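Local structure of Rio2 kinase (Chaetomium thermophilum, 4GYI) at residues 30-35 against 65-70; 37-42 against 50-55; 162-167 against 181-186; 169-172 against 176-179. The protein probably phosphorylates serine and threonine with ATP as a magnesium-dependent atypical RIO kinase, and has an ATPase-dependent role on the maturing pre-40S ribosomal subunit. All blocks are in the same frame, centred on the assembly; numbering follows the deposited sequence.

Contacts 1 and 2 lie far out in the N-terminal winged helix; their centres are about 14 Å apart, contact 2 nests inside the loop contact 1 closes, and they touch where Val33 CG1 meets Ile38 CD1 at 3.5 Å. Contacts 3 and 4 lie nearer the middle of the chain, in the kinase domain, about 12 Å apart centre to centre, share helix 149-172, and meet where Met167 CG approaches Pro178 O at 3.3 Å. The nucleotide is on their side: the side chain of Pro178 in contact 4 is about 4 Å from ADP, that of Ile181 in contact 3 about 9 Å. Contacts 1 and 4, across the chain's centre, are about 42 Å apart between centres.

Contact 1 (30-35 against 65-70); sequences HEIVPT and ARMKEA
Ile32 and Met67 meet without any ring: neither offers a face or an edge, and the carboxylate of Glu69 is carried away from Ile32 by a bend in its chain, while the CB of Glu69 stays close. This is the sheet side of a winged helix, the fold of the Rio2 N-terminal family. Strands 64-68 and 75-77 form the antiparallel hairpin of the wing, Met67 pairing through its backbone with Gly74 and Ala65 with Arg76, while Val33 is hydrogen-bonded through its backbone to Tyr75; the short strand 33-34 therefore reaches 65-70 by way of strand 75-77. What passes directly between the two segments is aliphatic contact near the surface. The two main side chains cross at about a right angle, Ile32 CG1 lying 3.7 Å from Met67 CB. Beyond CB the methionine chain bends at two successive bonds, and its sulfur and methyl lead off from Ile32, so the CB and CG methylenes do the touching. Ile32 has CG1 beside its backbone N (chi1 -63°), which brings CD1 within reach of two residues of the wing: it is 3.8 Å from Met67 CB and 4.2 Å from Glu69 CB. Next to Met67, Arg66 forms a salt bridge with Asp73 across the hairpin. The other branch of the isoleucine stops against the main chain, Ile32 CG2 being 4.2 Å from Met67 O.

Contact 2 (37-42 against 50-55); sequences LIEKIA and GVHKSI
Val51, the first residue of its helix after the N-cap Gly50, sets both methyls against helix 35-42. Its CG2 rests 3.8 Å from Glu39 CG, the two side chains crossing at about a right angle, while CG1 lies 4.1 Å from Ala42 CB, one turn further along. His52 follows on the solvent side, where its ring swings over to the end of Glu39. The glutamate runs extended beyond CG, and this brings its OE1 to 2.9 Å from His52 NE2, with the carboxylate turned 67° out of the imidazole plane; the oxygen comes in obliquely to the ring. One turn after Val51, Ile55 dips back into the interior, its CD1 4.3 Å from Ile38 CG2. The helix segments cross at 117° with their axes 10.6 Å apart, an arrangement consistent with the helix-turn-helix part of a winged helix. Helix 14-26 closes the bundle behind them: Val51 also packs on its Val19, Ile38 on Val23, Ser54 is hydrogen-bonded to Asp16, and the carbonyl of Ala42 to Arg18.

Contact 3 (162-167 against 181-186); sequences KEFAFM and IAQSRH. With EDO (1,2-ethanediol), chain E.
Phe164 lays one face of its ring over the CB of Gln183, which stands 3.7 Å from the ring centroid and only 15° off the ring normal, a CH-pi contact offset a little toward the rim. With CG swung opposite the backbone N (chi1 -173°), the phenyl ring leaves helix 149-172 and drops onto strand 180-184. The far part of the ring then runs along the strand: Phe164 CE1 is 3.3 Å from Ala182 O, which approaches obliquely, and the backbone N of Ile181 lies at the ring edge, near its plane. Gln183 touches the phenylalanine with its methylenes alone, since its chain bends at chi2 and takes the amide off, tilted 58° to the ring. The amide's N and O both bond instead to one oxygen of an ethanediol, probably from the crystallisation liquor: Gln183 NE2 donates to EDO O2 at 3.2 Å, and EDO O2 donates to Gln183 OE1 at 3.3 Å. Exchanging Phe164 for an alanine would probably strip the CB of Gln183 of its aromatic cover and leave a gap between helix and strand. The strand is an outermost one of the five-stranded sheet, with a classic beta bulge where Ile181 and Ala182 both face Val189. In the same helix Glu163 forms a salt bridge with Lys125, a residue that binds ADP; this pair, and a helix packed against the antiparallel sheet, are hallmarks of the N-terminal lobe of protein kinases.

Contact 4 (169-172 against 176-179); sequences ALYE and PVPE
Tyr171, Val177 and Glu179 account for most of the buried area here, as the end of helix 149-172 meets the chain returning toward strand 180-184. With CG opposite the backbone N (chi1 -177°), the ring of Tyr171 leaves the helix and runs alongside the returning segment. Glu179 lies across one face of that ring: its CA is 4.0 Å from the ring centroid, 27° off the normal, in a CH-pi contact, and its CB comes to 3.6 Å from Tyr171 CE1. From there the glutamate chain runs out extended over the phenol, its CG near the rim, until Glu179 OE1 is 3.3 Å from Tyr171 OH, with carboxylate and ring planes 40° apart. At the ring edge, in its plane, is the carbonyl O of Val177. Val177 itself works nearer the helix, pushing CG2 to 3.6 Å from Tyr171 N and 3.8 Å from Tyr171 CB, while CG1 packs at 4.0 Å from Leu170 CB. A glycine at Glu179 removes CB, CG and the carboxylate, which would probably leave this ring face uncovered beyond CA and the ring freer to shift. Pro178, between Val177 and Glu179 in the chain, turns the other way, to Met190, Ser191 and the bound ADP, and the backbone N of Glu179 is hydrogen-bonded to Ser191 OG. The chemistry is thus largely apolar, with charge kept to the margin; a CA-H between two peptide groups is probably somewhat polarised, which would suit it to the electron-rich face of the phenol.

Contact 1 (30-35 against 65-70)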
loop_
_atom_site.group_PDB
_atom_site.type_symbol
_atom_site.label_atom_id
_atom_site.label_comp_id
_atom_site.label_asym_id
_atom_site.label_seq_id
_atom_site.Cartn_x
_atom_site.Cartn_y
_atom_site.Cartn_z
ATOM N N HIS A 30 21.040 12.100 6.197
ATOM C CA HIS A 30 20.462 13.443 6.209
ATOM C C HIS A 30 19.579 13.711 4.994
ATOM O O HIS A 30 19.748 13.094 3.947
ATOM C CB HIS A 30 21.561 14.505 6.323
ATOM C CG HIS A 30 22.167 14.599 7.692
ATOM N ND1 HIS A 30 21.988 13.628 8.656
ATOM C CD2 HIS A 30 22.939 15.555 8.262
ATOM C CE1 HIS A 30 22.631 13.977 9.756
ATOM N NE2 HIS A 30 23.215 15.142 9.545
ATOM N N GLU A 31 18.650 14.650 5.137
ATOM C CA GLU A 31 17.679 14.952 4.083
ATOM C C GLU A 31 18.254 15.721 2.884
ATOM O O GLU A 31 17.868 15.481 1.736
ATOM C CB GLU A 31 16.493 15.716 4.670
ATOM C CG GLU A 31 15.538 16.265 3.626
ATOM C CD GLU A 31 14.105 15.871 3.901
ATOM O OE1 GLU A 31 13.892 15.029 4.799
ATOM O OE2 GLU A 31 13.200 16.405 3.223
ATOM N N ILE A 32 19.152 16.662 3.154
ATOM C CA ILE A 32 19.838 17.375 2.090
ATOM C C ILE A 32 21.138 16.652 1.830
ATOM O O ILE A 32 21.886 16.355 2.762
ATOM C CB ILE A 32 20.141 18.835 2.465
ATOM C CG1 ILE A 32 18.844 19.608 2.701
ATOM C CG2 ILE A 32 20.971 19.515 1.375
ATOM C CD1 ILE A 32 19.056 20.939 3.409
ATOM N N VAL A 33 21.396 16.350 0.563
ATOM C CA VAL A 33 22.626 15.682 0.192
ATOM C C VAL A 33 23.499 16.661 -0.565
ATOM O O VAL A 33 23.158 17.046 -1.685
ATOM C CB VAL A 33 22.364 14.460 -0.692
ATOM C CG1 VAL A 33 23.652 13.678 -0.870
ATOM C CG2 VAL A 33 21.322 13.586 -0.068
ATOM N N PRO A 34 24.616 17.087 0.055
ATOM C CA PRO A 34 25.514 18.056 -0.588
ATOM C C PRO A 34 25.995 17.592 -1.958
ATOM O O PRO A 34 26.250 16.404 -2.164
ATOM C CB PRO A 34 26.688 18.184 0.395
ATOM C CG PRO A 34 26.452 17.156 1.467
ATOM C CD PRO A 34 24.998 16.816 1.450
ATOM N N THR A 35 26.087 18.542 -2.884
ATOM C CA THR A 35 26.559 18.289 -4.240
ATOM C C THR A 35 27.807 17.390 -4.337
ATOM O O THR A 35 27.814 16.441 -5.124
ATOM C CB THR A 35 26.783 19.616 -5.010
ATOM O OG1 THR A 35 25.590 20.411 -4.961
ATOM C CG2 THR A 35 27.157 19.337 -6.455
ATOM N N ALA A 65 15.416 18.192 -5.839
ATOM C CA ALA A 65 15.173 19.611 -5.642
ATOM C C ALA A 65 16.305 20.274 -4.851
ATOM O O ALA A 65 16.728 19.763 -3.818
ATOM C CB ALA A 65 13.847 19.819 -4.954
ATOM N N ARG A 66 16.793 21.405 -5.353
ATOM C CA ARG A 66 17.883 22.129 -4.702
ATOM C C ARG A 66 17.480 22.672 -3.342
ATOM O O ARG A 66 16.401 23.237 -3.184
ATOM C CB ARG A 66 18.388 23.271 -5.592
ATOM C CG ARG A 66 19.016 24.430 -4.822
ATOM C CD ARG A 66 19.879 25.325 -5.709
ATOM N NE ARG A 66 21.207 24.762 -5.944
ATOM C CZ ARG A 66 22.222 24.865 -5.091
ATOM N NH1 ARG A 66 22.057 25.505 -3.942
ATOM N NH2 ARG A 66 23.400 24.324 -5.384
ATOM N N MET A 67 18.346 22.479 -2.356
ATOM C CA MET A 67 18.145 23.058 -1.031
ATOM C C MET A 67 19.388 23.833 -0.583
ATOM O O MET A 67 20.469 23.256 -0.438
ATOM C CB MET A 67 17.833 21.966 -0.005
ATOM C CG MET A 67 16.619 21.113 -0.322
ATOM S SD MET A 67 15.143 21.631 0.563
ATOM C CE MET A 67 14.438 22.799 -0.603
ATOM N N LYS A 68 19.234 25.137 -0.374
ATOM C CA LYS A 68 20.298 25.940 0.219
ATOM C C LYS A 68 19.991 26.147 1.690
ATOM O O LYS A 68 18.890 26.567 2.051
ATOM C CB LYS A 68 20.444 27.290 -0.486
ATOM N N GLU A 69 20.964 25.823 2.535
ATOM C CA GLU A 69 20.828 25.991 3.977
ATOM C C GLU A 69 22.116 26.604 4.523
ATOM O O GLU A 69 23.073 26.813 3.772
ATOM C CB GLU A 69 20.535 24.644 4.648
ATOM C CG GLU A 69 19.664 24.719 5.901
ATOM C CD GLU A 69 20.469 24.954 7.169
ATOM O OE1 GLU A 69 21.669 24.602 7.188
ATOM O OE2 GLU A 69 19.909 25.506 8.142
ATOM N N ALA A 70 22.124 26.891 5.822
ATOM C CA ALA A 70 23.260 27.501 6.505
ATOM C C ALA A 70 24.606 26.909 6.083
ATOM O O ALA A 70 25.521 27.641 5.695
ATOM C CB ALA A 70 23.079 27.401 8.020
#

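Contact 2 (37-42 against 50-55)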
loop_
_atom_site.group_PDB
_atom_site.type_symbol
_atom_site.label_atom_id
_atom_site.label_comp_id
_atom_site.label_asym_id
_atom_site.label_seq_id
_atom_site.Cartn_x
_atom_site.Cartn_y
_atom_site.Cartn_z
ATOM N N LEU A 37 28.811 15.191 -2.272
ATOM C CA LEU A 37 28.477 13.842 -1.821
ATOM C C LEU A 37 27.688 13.053 -2.886
ATOM O O LEU A 37 27.782 11.826 -2.950
ATOM C CB LEU A 37 27.719 13.880 -0.496
ATOM C CG LEU A 37 27.214 12.530 0.021
ATOM C CD1 LEU A 37 28.364 11.550 0.180
ATOM C CD2 LEU A 37 26.461 12.702 1.333
ATOM N N ILE A 38 26.911 13.750 -3.712
ATOM C CA ILE A 38 26.243 13.093 -4.835
ATOM C C ILE A 38 27.338 12.581 -5.753
ATOM O O ILE A 38 27.316 11.427 -6.190
ATOM C CB ILE A 38 25.400 14.067 -5.682
ATOM C CG1 ILE A 38 24.661 15.083 -4.809
ATOM C CG2 ILE A 38 24.468 13.296 -6.633
ATOM C CD1 ILE A 38 23.406 14.589 -4.203
ATOM N N GLU A 39 28.298 13.462 -6.035
ATOM C CA GLU A 39 29.412 13.149 -6.930
ATOM C C GLU A 39 30.155 11.907 -6.461
ATOM O O GLU A 39 30.408 10.999 -7.249
ATOM C CB GLU A 39 30.382 14.332 -7.045
ATOM C CG GLU A 39 29.802 15.584 -7.695
ATOM C CD GLU A 39 30.803 16.737 -7.753
ATOM O OE1 GLU A 39 30.463 17.848 -7.293
ATOM O OE2 GLU A 39 31.929 16.535 -8.260
ATOM N N LYS A 40 30.482 11.859 -5.174
ATOM C CA LYS A 40 31.234 10.733 -4.636
ATOM C C LYS A 40 30.449 9.428 -4.740
ATOM O O LYS A 40 30.944 8.443 -5.272
ATOM C CB LYS A 40 31.645 10.993 -3.182
ATOM C CG LYS A 40 32.003 9.728 -2.418
ATOM C CD LYS A 40 32.923 10.020 -1.242
ATOM C CE LYS A 40 33.089 8.788 -0.364
ATOM N NZ LYS A 40 33.210 7.547 -1.181
ATOM N N ILE A 41 29.218 9.426 -4.240
ATOM C CA ILE A 41 28.369 8.242 -4.312
ATOM C C ILE A 41 28.129 7.819 -5.762
ATOM O O ILE A 41 28.180 6.630 -6.081
ATOM C CB ILE A 41 27.017 8.480 -3.609
ATOM C CG1 ILE A 41 27.239 8.808 -2.136
ATOM C CG2 ILE A 41 26.111 7.262 -3.750
ATOM C CD1 ILE A 41 25.975 9.199 -1.425
ATOM N N ALA A 42 27.895 8.794 -6.641
ATOM C CA ALA A 42 27.623 8.505 -8.058
ATOM C C ALA A 42 28.826 8.005 -8.861
ATOM O O ALA A 42 28.673 7.611 -10.027
ATOM C CB ALA A 42 27.015 9.724 -8.750
ATOM N N GLY A 50 30.259 13.316 -15.749
ATOM C CA GLY A 50 29.354 14.407 -16.074
ATOM C C GLY A 50 28.080 14.341 -15.247
ATOM O O GLY A 50 26.975 14.594 -15.736
ATOM N N VAL A 51 28.238 13.995 -13.978
ATOM C CA VAL A 51 27.110 13.919 -13.075
ATOM C C VAL A 51 26.466 15.292 -12.860
ATOM O O VAL A 51 25.269 15.388 -12.585
ATOM C CB VAL A 51 27.514 13.301 -11.722
ATOM C CG1 VAL A 51 28.224 11.981 -11.949
ATOM C CG2 VAL A 51 28.395 14.247 -10.935
ATOM N N HIS A 52 27.256 16.351 -13.005
ATOM C CA HIS A 52 26.737 17.698 -12.830
ATOM C C HIS A 52 25.619 17.988 -13.816
ATOM O O HIS A 52 24.652 18.682 -13.477
ATOM C CB HIS A 52 27.858 18.735 -12.928
ATOM C CG HIS A 52 28.625 18.901 -11.654
ATOM N ND1 HIS A 52 28.081 19.493 -10.533
ATOM C CD2 HIS A 52 29.883 18.536 -11.314
ATOM C CE1 HIS A 52 28.975 19.494 -9.560
ATOM N NE2 HIS A 52 30.077 18.920 -10.008
ATOM N N LYS A 53 25.734 17.430 -15.022
ATOM C CA LYS A 53 24.701 17.600 -16.038
ATOM C C LYS A 53 23.437 16.812 -15.699
ATOM O O LYS A 53 22.328 17.339 -15.787
ATOM C CB LYS A 53 25.206 17.197 -17.420
ATOM C CG LYS A 53 24.139 17.296 -18.504
ATOM C CD LYS A 53 24.740 17.129 -19.890
ATOM C CE LYS A 53 23.666 17.150 -20.971
ATOM N NZ LYS A 53 24.265 17.047 -22.338
ATOM N N SER A 54 23.614 15.544 -15.335
ATOM C CA SER A 54 22.510 14.718 -14.848
ATOM C C SER A 54 21.729 15.411 -13.727
ATOM O O SER A 54 20.501 15.398 -13.727
ATOM C CB SER A 54 23.027 13.358 -14.372
ATOM O OG SER A 54 23.369 12.534 -15.473
ATOM N N ILE A 55 22.445 16.023 -12.785
ATOM C CA ILE A 55 21.812 16.770 -11.691
ATOM C C ILE A 55 20.810 17.816 -12.192
ATOM O O ILE A 55 19.695 17.925 -11.669
ATOM C CB ILE A 55 22.861 17.443 -10.759
ATOM C CG1 ILE A 55 23.679 16.381 -10.019
ATOM C CG2 ILE A 55 22.186 18.379 -9.757
ATOM C CD1 ILE A 55 24.520 16.924 -8.872
#

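Contact 3 (162-167 against 181-186)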
loop_
_atom_site.group_PDB
_atom_site.type_symbol
_atom_site.label_atom_id
_atom_site.label_comp_id
_atom_site.label_asym_id
_atom_site.label_seq_id
_atom_site.Cartn_x
_atom_site.Cartn_y
_atom_site.Cartn_z
ATOM N N LYS A 162 5.197 -3.716 4.990
ATOM C CA LYS A 162 4.223 -4.374 5.849
ATOM C C LYS A 162 3.104 -5.040 5.058
ATOM O O LYS A 162 2.803 -6.223 5.263
ATOM C CB LYS A 162 3.618 -3.384 6.854
ATOM C CG LYS A 162 2.546 -4.021 7.749
ATOM C CD LYS A 162 2.329 -3.232 9.050
ATOM C CE LYS A 162 0.997 -3.594 9.701
ATOM N NZ LYS A 162 0.640 -2.717 10.847
ATOM N N GLU A 163 2.483 -4.276 4.167
ATOM C CA GLU A 163 1.348 -4.789 3.396
ATOM C C GLU A 163 1.757 -5.990 2.547
ATOM O O GLU A 163 1.004 -6.958 2.399
ATOM C CB GLU A 163 0.706 -3.682 2.530
ATOM C CG GLU A 163 -0.346 -4.194 1.506
ATOM C CD GLU A 163 -1.198 -3.079 0.866
ATOM O OE1 GLU A 163 -0.646 -2.029 0.488
ATOM O OE2 GLU A 163 -2.433 -3.250 0.732
ATOM N N PHE A 164 2.962 -5.930 1.997
ATOM C CA PHE A 164 3.415 -6.978 1.118
ATOM C C PHE A 164 3.639 -8.256 1.930
ATOM O O PHE A 164 3.267 -9.351 1.501
ATOM C CB PHE A 164 4.680 -6.534 0.379
ATOM C CG PHE A 164 5.145 -7.502 -0.683
ATOM C CD1 PHE A 164 4.566 -7.498 -1.944
ATOM C CD2 PHE A 164 6.188 -8.388 -0.433
ATOM C CE1 PHE A 164 5.008 -8.375 -2.939
ATOM C CE2 PHE A 164 6.630 -9.266 -1.419
ATOM C CZ PHE A 164 6.030 -9.261 -2.670
ATOM N N ALA A 165 4.208 -8.105 3.121
ATOM C CA ALA A 165 4.471 -9.250 3.981
ATOM C C ALA A 165 3.158 -9.918 4.390
ATOM O O ALA A 165 3.056 -11.142 4.437
ATOM C CB ALA A 165 5.246 -8.811 5.206
ATOM N N PHE A 166 2.149 -9.106 4.690
ATOM C CA PHE A 166 0.853 -9.651 5.059
ATOM C C PHE A 166 0.144 -10.262 3.884
ATOM O O PHE A 166 -0.535 -11.271 4.036
ATOM C CB PHE A 166 -0.030 -8.613 5.741
ATOM C CG PHE A 166 0.302 -8.422 7.181
ATOM C CD1 PHE A 166 0.702 -9.501 7.954
ATOM C CD2 PHE A 166 0.230 -7.182 7.764
ATOM C CE1 PHE A 166 1.024 -9.337 9.288
ATOM C CE2 PHE A 166 0.541 -7.021 9.097
ATOM C CZ PHE A 166 0.949 -8.097 9.854
ATOM N N MET A 167 0.310 -9.678 2.704
ATOM C CA MET A 167 -0.346 -10.241 1.536
ATOM C C MET A 167 0.279 -11.590 1.200
ATOM O O MET A 167 -0.431 -12.521 0.846
ATOM C CB MET A 167 -0.313 -9.264 0.359
ATOM C CG MET A 167 -1.091 -9.707 -0.879
ATOM S SD MET A 167 -0.880 -8.502 -2.226
ATOM C CE MET A 167 -1.376 -6.993 -1.371
ATOM N N ILE A 181 3.202 -9.751 -5.997
ATOM C CA ILE A 181 4.198 -10.080 -7.021
ATOM C C ILE A 181 5.585 -9.498 -6.749
ATOM O O ILE A 181 6.577 -10.189 -6.891
ATOM C CB ILE A 181 3.724 -9.669 -8.422
ATOM C CG1 ILE A 181 2.434 -10.422 -8.778
ATOM C CG2 ILE A 181 4.810 -9.938 -9.455
ATOM C CD1 ILE A 181 1.702 -9.845 -9.973
ATOM N N ALA A 182 5.662 -8.231 -6.362
ATOM C CA ALA A 182 6.962 -7.639 -6.074
ATOM C C ALA A 182 6.769 -6.435 -5.191
ATOM O O ALA A 182 5.662 -5.934 -5.068
ATOM C CB ALA A 182 7.661 -7.240 -7.357
ATOM N N GLN A 183 7.845 -5.954 -4.585
ATOM C CA GLN A 183 7.733 -4.792 -3.713
ATOM C C GLN A 183 8.998 -3.967 -3.833
ATOM O O GLN A 183 10.098 -4.505 -3.755
ATOM C CB GLN A 183 7.502 -5.240 -2.258
ATOM C CG GLN A 183 7.272 -4.100 -1.271
ATOM C CD GLN A 183 8.566 -3.508 -0.736
ATOM O OE1 GLN A 183 9.482 -4.236 -0.362
ATOM N NE2 GLN A 183 8.650 -2.182 -0.713
ATOM N N SER A 184 8.864 -2.666 -4.041
ATOM C CA SER A 184 10.050 -1.817 -4.025
ATOM C C SER A 184 9.751 -0.489 -3.360
ATOM O O SER A 184 8.819 0.203 -3.751
ATOM C CB SER A 184 10.588 -1.591 -5.433
ATOM O OG SER A 184 11.710 -0.714 -5.408
ATOM N N ARG A 185 10.535 -0.142 -2.340
ATOM C CA ARG A 185 10.346 1.123 -1.638
ATOM C C ARG A 185 8.894 1.271 -1.131
ATOM O O ARG A 185 8.411 0.436 -0.358
ATOM C CB ARG A 185 10.776 2.291 -2.536
ATOM C CG ARG A 185 12.242 2.237 -2.900
ATOM C CD ARG A 185 12.525 3.038 -4.154
ATOM N NE ARG A 185 13.950 3.131 -4.474
ATOM C CZ ARG A 185 14.585 2.326 -5.326
ATOM N NH1 ARG A 185 13.940 1.340 -5.938
ATOM N NH2 ARG A 185 15.862 2.504 -5.557
ATOM N N HIS A 186 8.191 2.298 -1.600
ATOM C CA HIS A 186 6.807 2.541 -1.179
ATOM C C HIS A 186 5.752 1.890 -2.091
ATOM O O HIS A 186 4.576 2.277 -2.072
ATOM C CB HIS A 186 6.530 4.046 -1.080
ATOM C CG HIS A 186 6.760 4.804 -2.360
ATOM N ND1 HIS A 186 7.811 4.537 -3.214
ATOM C CD2 HIS A 186 6.090 5.844 -2.911
ATOM C CE1 HIS A 186 7.777 5.375 -4.236
ATOM N NE2 HIS A 186 6.737 6.173 -4.083
HETATM C C1 EDO E . 13.588 -0.538 -0.916
HETATM O O1 EDO E . 13.375 0.076 0.369
HETATM C C2 EDO E . 12.888 -1.891 -0.981
HETATM O O2 EDO E . 11.772 -1.921 -0.077
#

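Contact 4 (169-172 against 176-179)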
loop_
_atom_site.group_PDB
_atom_site.type_symbol
_atom_site.label_atom_id
_atom_site.label_comp_id
_atom_site.label_asym_id
_atom_site.label_seq_id
_atom_site.Cartn_x
_atom_site.Cartn_y
_atom_site.Cartn_z
ATOM N N ALA A 169 1.723 -13.703 3.438
ATOM C CA ALA A 169 1.299 -14.661 4.460
ATOM C C ALA A 169 -0.131 -15.104 4.187
ATOM O O ALA A 169 -0.451 -16.284 4.257
ATOM C CB ALA A 169 1.412 -14.054 5.881
ATOM N N LEU A 170 -0.991 -14.151 3.845
ATOM C CA LEU A 170 -2.403 -14.457 3.689
ATOM C C LEU A 170 -2.614 -15.263 2.427
ATOM O O LEU A 170 -3.391 -16.210 2.406
ATOM C CB LEU A 170 -3.235 -13.172 3.646
ATOM C CG LEU A 170 -3.308 -12.457 4.990
ATOM C CD1 LEU A 170 -3.850 -11.058 4.826
ATOM C CD2 LEU A 170 -4.172 -13.268 5.952
ATOM N N TYR A 171 -1.918 -14.874 1.371
ATOM C CA TYR A 171 -2.045 -15.565 0.096
ATOM C C TYR A 171 -1.608 -17.030 0.217
ATOM O O TYR A 171 -2.262 -17.926 -0.312
ATOM C CB TYR A 171 -1.224 -14.856 -0.976
ATOM C CG TYR A 171 -1.360 -15.481 -2.340
ATOM C CD1 TYR A 171 -2.459 -15.211 -3.137
ATOM C CD2 TYR A 171 -0.388 -16.347 -2.831
ATOM C CE1 TYR A 171 -2.598 -15.787 -4.385
ATOM C CE2 TYR A 171 -0.518 -16.926 -4.083
ATOM C CZ TYR A 171 -1.628 -16.641 -4.854
ATOM O OH TYR A 171 -1.764 -17.204 -6.105
ATOM N N GLU A 172 -0.513 -17.271 0.925
ATOM C CA GLU A 172 0.008 -18.633 1.077
ATOM C C GLU A 172 -0.859 -19.503 1.998
ATOM O O GLU A 172 -0.952 -20.714 1.810
ATOM C CB GLU A 172 1.469 -18.603 1.523
ATOM C CG GLU A 172 2.419 -18.147 0.414
ATOM C CD GLU A 172 3.737 -17.581 0.945
ATOM O OE1 GLU A 172 3.831 -17.309 2.167
ATOM O OE2 GLU A 172 4.675 -17.397 0.134
ATOM N N PRO A 176 -8.484 -15.314 0.417
ATOM C CA PRO A 176 -8.793 -14.670 -0.869
ATOM C C PRO A 176 -8.249 -13.224 -0.899
ATOM O O PRO A 176 -8.918 -12.288 -0.498
ATOM C CB PRO A 176 -10.316 -14.700 -0.912
ATOM C CG PRO A 176 -10.730 -14.638 0.562
ATOM C CD PRO A 176 -9.646 -15.369 1.325
ATOM N N VAL A 177 -7.012 -13.068 -1.353
ATOM C CA VAL A 177 -6.369 -11.773 -1.395
ATOM C C VAL A 177 -5.660 -11.755 -2.735
ATOM O O VAL A 177 -5.523 -12.797 -3.367
ATOM C CB VAL A 177 -5.350 -11.619 -0.251
ATOM C CG1 VAL A 177 -6.047 -11.731 1.123
ATOM C CG2 VAL A 177 -4.214 -12.652 -0.392
ATOM N N PRO A 178 -5.224 -10.576 -3.195
ATOM C CA PRO A 178 -4.520 -10.571 -4.480
ATOM C C PRO A 178 -3.206 -11.326 -4.362
ATOM O O PRO A 178 -2.657 -11.411 -3.271
ATOM C CB PRO A 178 -4.238 -9.078 -4.723
ATOM C CG PRO A 178 -5.226 -8.357 -3.872
ATOM C CD PRO A 178 -5.404 -9.219 -2.657
ATOM N N GLU A 179 -2.694 -11.874 -5.458
ATOM C CA GLU A 179 -1.347 -12.449 -5.402
ATOM C C GLU A 179 -0.288 -11.353 -5.353
ATOM O O GLU A 179 -0.221 -10.505 -6.244
ATOM C CB GLU A 179 -1.067 -13.364 -6.591
ATOM C CG GLU A 179 0.394 -13.767 -6.682
ATOM C CD GLU A 179 0.680 -14.699 -7.845
ATOM O OE1 GLU A 179 -0.272 -15.332 -8.346
ATOM O OE2 GLU A 179 1.856 -14.801 -8.252
#